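Local coordinates for FAD dependent oxidoreductase domain-containing protein (Deinococcus radiodurans R1, PDB 3C4N), which is of unconfirmed function but binds ADP in the crystal and is probably an FAD-dependent oxidoreductase of the ETF-QO/FixC family, at residues Y299-L313 against E337-W349. Numbering follows the deposited sequence.
Sequences YHPAGGSLTGVPTGL and ELGRSSADVPGAW
Y299 swings its ring out on the side remote from its own amide N (chi1 172°), and the indole of W349 stands beside its own N, opposite the carbonyl carbon (chi1 -73°); the side chains cross at a slant, and W349 CH2 lies at the edge of the Y299 ring, near its plane, 3.9 Å from Y299 CD2. W349 lies on strand 347-352, antiparallel to strand 251-260 in the sheet separate from the Rossmann-type nucleotide-binding sheet of this probable oxidoreductase, and the Y299-L313 loop packs on W349 and on the L338-V345 loop before the strand. P301 CD adds a second apolar contact, 4.1 Å from W349 CZ2. The indole also meets R252 in a cation-pi contact, and its nearest atoms lie about 7 Å from ADP. Replacing W349 by an alanine is likely to open a gap beside Y299 and P301 and leave R252 without its aromatic partner. Toward the other end, the backbones carry the contact: G312 N donates to L338 O (2.9 Å, 147°), the L338 carbonyl taking the N-H from a position tilted out of its plane. At G312 a CB would run into S341 O and V345 CG2, so the lack of a side chain permits the close approach. L306 CD2 meets L338 CD2 at 3.6 Å, the side chains crossing at about a right angle. One water bridges A302 O (2.9 Å) and S342 N (3.1 Å).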
# COMPACT_ATOMS: atom_id res chain seq x y z
N TYR A 299 -2.30 -11.60 30.79
CA TYR A 299 -1.51 -10.58 31.45
C TYR A 299 -1.70 -9.21 30.82
O TYR A 299 -1.60 -9.05 29.60
CB TYR A 299 -0.02 -10.96 31.43
CG TYR A 299 0.92 -9.87 31.92
CD1 TYR A 299 0.86 -9.42 33.24
CD2 TYR A 299 1.81 -9.25 31.05
CE1 TYR A 299 1.67 -8.36 33.67
CE2 TYR A 299 2.62 -8.20 31.46
CZ TYR A 299 2.54 -7.75 32.77
OH TYR A 299 3.30 -6.68 33.17
N HIS A 300 -2.00 -8.22 31.66
CA HIS A 300 -2.18 -6.85 31.21
C HIS A 300 -1.08 -6.00 31.82
O HIS A 300 -1.02 -5.83 33.04
CB HIS A 300 -3.54 -6.30 31.66
CG HIS A 300 -4.69 -6.79 30.84
ND1 HIS A 300 -5.91 -6.15 30.81
CD2 HIS A 300 -4.81 -7.87 30.03
CE1 HIS A 300 -6.73 -6.81 30.02
NE2 HIS A 300 -6.09 -7.86 29.53
N PRO A 301 -0.19 -5.47 30.98
CA PRO A 301 0.89 -4.63 31.47
C PRO A 301 0.36 -3.41 32.22
O PRO A 301 -0.48 -2.67 31.72
CB PRO A 301 1.64 -4.25 30.20
CG PRO A 301 0.57 -4.28 29.15
CD PRO A 301 -0.17 -5.54 29.51
N ALA A 302 0.87 -3.22 33.43
CA ALA A 302 0.45 -2.11 34.27
C ALA A 302 1.65 -1.31 34.77
O ALA A 302 1.80 -0.13 34.44
CB ALA A 302 -0.37 -2.63 35.44
N GLY A 303 2.50 -1.94 35.57
CA GLY A 303 3.66 -1.26 36.10
C GLY A 303 3.39 0.02 36.87
O GLY A 303 2.37 0.67 36.67
N GLY A 304 4.31 0.38 37.77
CA GLY A 304 4.16 1.59 38.55
C GLY A 304 4.20 1.38 40.05
O GLY A 304 3.17 1.15 40.68
N SER A 305 5.39 1.47 40.62
CA SER A 305 5.58 1.29 42.05
C SER A 305 6.99 1.73 42.43
O SER A 305 7.77 0.95 42.97
CB SER A 305 5.40 -0.19 42.44
OG SER A 305 4.06 -0.63 42.26
N LEU A 306 7.33 2.98 42.14
CA LEU A 306 8.66 3.47 42.48
C LEU A 306 8.66 4.45 43.64
O LEU A 306 8.13 5.57 43.54
CB LEU A 306 9.34 4.11 41.26
CG LEU A 306 10.78 4.61 41.51
CD1 LEU A 306 11.68 3.44 41.89
CD2 LEU A 306 11.30 5.29 40.27
N THR A 307 9.25 4.01 44.75
CA THR A 307 9.37 4.77 45.97
C THR A 307 8.08 5.51 46.35
O THR A 307 8.08 6.72 46.54
CB THR A 307 10.56 5.76 45.90
OG1 THR A 307 10.66 6.49 47.13
CG2 THR A 307 10.40 6.74 44.75
N GLY A 308 6.98 4.76 46.42
CA GLY A 308 5.70 5.34 46.80
C GLY A 308 4.95 6.15 45.76
O GLY A 308 3.94 6.77 46.07
N VAL A 309 5.43 6.16 44.52
CA VAL A 309 4.76 6.90 43.46
C VAL A 309 4.48 5.98 42.28
O VAL A 309 5.34 5.21 41.87
CB VAL A 309 5.63 8.07 42.98
CG1 VAL A 309 4.85 8.93 41.99
CG2 VAL A 309 6.10 8.90 44.16
N PRO A 310 3.25 6.05 41.73
CA PRO A 310 2.84 5.22 40.60
C PRO A 310 3.43 5.69 39.27
O PRO A 310 3.25 6.85 38.88
CB PRO A 310 1.32 5.34 40.63
CG PRO A 310 1.12 6.75 41.09
CD PRO A 310 2.13 6.87 42.22
N THR A 311 4.11 4.80 38.57
CA THR A 311 4.72 5.15 37.29
C THR A 311 4.19 4.28 36.16
O THR A 311 3.27 3.48 36.36
CB THR A 311 6.25 5.01 37.35
OG1 THR A 311 6.62 3.67 37.01
CG2 THR A 311 6.76 5.31 38.76
N GLY A 312 4.76 4.43 34.97
CA GLY A 312 4.31 3.64 33.82
C GLY A 312 5.13 2.41 33.51
O GLY A 312 4.78 1.66 32.60
N LEU A 313 6.20 2.19 34.26
CA LEU A 313 7.10 1.05 34.07
C LEU A 313 6.70 -0.16 34.91
O LEU A 313 6.30 -0.02 36.07
CB LEU A 313 8.53 1.47 34.43
CG LEU A 313 9.23 2.50 33.53
CD1 LEU A 313 8.44 3.79 33.50
CD2 LEU A 313 10.64 2.76 34.04
N GLU A 337 12.25 9.09 31.50
CA GLU A 337 10.84 9.42 31.42
C GLU A 337 10.08 8.20 31.94
O GLU A 337 9.96 7.19 31.24
CB GLU A 337 10.41 9.68 29.97
CG GLU A 337 11.31 10.61 29.16
CD GLU A 337 10.56 11.31 28.02
OE1 GLU A 337 9.75 10.65 27.34
OE2 GLU A 337 10.78 12.52 27.82
N LEU A 338 9.58 8.29 33.17
CA LEU A 338 8.84 7.19 33.80
C LEU A 338 7.34 7.19 33.50
O LEU A 338 6.69 6.14 33.57
CB LEU A 338 9.01 7.26 35.32
CG LEU A 338 10.27 6.66 35.94
CD1 LEU A 338 11.48 6.98 35.09
CD2 LEU A 338 10.43 7.19 37.35
N GLY A 339 6.78 8.35 33.19
CA GLY A 339 5.36 8.45 32.91
C GLY A 339 4.51 8.18 34.15
O GLY A 339 5.02 7.76 35.18
N ARG A 340 3.20 8.43 34.03
CA ARG A 340 2.27 8.21 35.14
C ARG A 340 1.70 6.79 35.10
O ARG A 340 1.64 6.13 36.13
CB ARG A 340 1.11 9.21 35.06
CG ARG A 340 1.50 10.65 35.24
CD ARG A 340 0.34 11.58 34.92
NE ARG A 340 -0.04 11.53 33.50
CZ ARG A 340 -0.87 10.65 32.95
NH1 ARG A 340 -1.45 9.72 33.70
NH2 ARG A 340 -1.14 10.72 31.65
N SER A 341 1.27 6.36 33.93
CA SER A 341 0.73 5.01 33.77
C SER A 341 1.34 4.37 32.52
O SER A 341 1.98 5.05 31.72
CB SER A 341 -0.79 5.03 33.63
OG SER A 341 -1.17 5.66 32.42
N SER A 342 1.13 3.07 32.37
CA SER A 342 1.66 2.32 31.24
C SER A 342 1.26 2.89 29.89
O SER A 342 1.93 2.65 28.88
CB SER A 342 1.21 0.86 31.31
OG SER A 342 1.69 0.14 30.20
N ALA A 343 0.17 3.65 29.87
CA ALA A 343 -0.32 4.26 28.64
C ALA A 343 0.62 5.35 28.13
O ALA A 343 0.63 5.64 26.93
CB ALA A 343 -1.71 4.84 28.88
N ASP A 344 1.40 5.95 29.02
CA ASP A 344 2.32 7.00 28.60
C ASP A 344 3.68 6.44 28.17
O ASP A 344 4.53 7.18 27.71
CB ASP A 344 2.53 8.01 29.73
CG ASP A 344 1.24 8.67 30.20
OD1 ASP A 344 0.54 9.30 29.36
OD2 ASP A 344 0.92 8.55 31.40
N VAL A 345 3.86 5.13 28.31
CA VAL A 345 5.14 4.49 27.99
C VAL A 345 5.14 3.59 26.74
O VAL A 345 4.42 2.59 26.67
CB VAL A 345 5.60 3.67 29.22
CG1 VAL A 345 6.95 3.04 28.97
CG2 VAL A 345 5.66 4.58 30.43
N PRO A 346 5.96 3.94 25.73
CA PRO A 346 6.08 3.17 24.48
C PRO A 346 6.32 1.69 24.78
O PRO A 346 7.28 1.34 25.47
CB PRO A 346 7.28 3.82 23.79
CG PRO A 346 7.23 5.23 24.26
CD PRO A 346 6.92 5.06 25.73
N GLY A 347 5.46 0.82 24.26
CA GLY A 347 5.59 -0.61 24.52
C GLY A 347 5.06 -1.46 23.38
O GLY A 347 4.27 -0.98 22.57
N ALA A 348 5.49 -2.72 23.32
CA ALA A 348 5.05 -3.63 22.27
C ALA A 348 5.23 -5.08 22.68
O ALA A 348 6.01 -5.39 23.59
CB ALA A 348 5.84 -3.37 21.00
N TRP A 349 4.51 -5.97 22.02
CA TRP A 349 4.64 -7.39 22.32
C TRP A 349 5.61 -8.06 21.35
O TRP A 349 5.47 -7.93 20.13
CB TRP A 349 3.29 -8.10 22.25
CG TRP A 349 2.36 -7.78 23.38
CD1 TRP A 349 1.42 -6.79 23.43
CD2 TRP A 349 2.28 -8.48 24.63
NE1 TRP A 349 0.76 -6.83 24.63
CE2 TRP A 349 1.26 -7.86 25.38
CE3 TRP A 349 2.96 -9.57 25.18
CZ2 TRP A 349 0.91 -8.30 26.67
CZ3 TRP A 349 2.61 -10.01 26.46
CH2 TRP A 349 1.60 -9.38 27.19
O HOH W 1 -0.64 1.43 34.30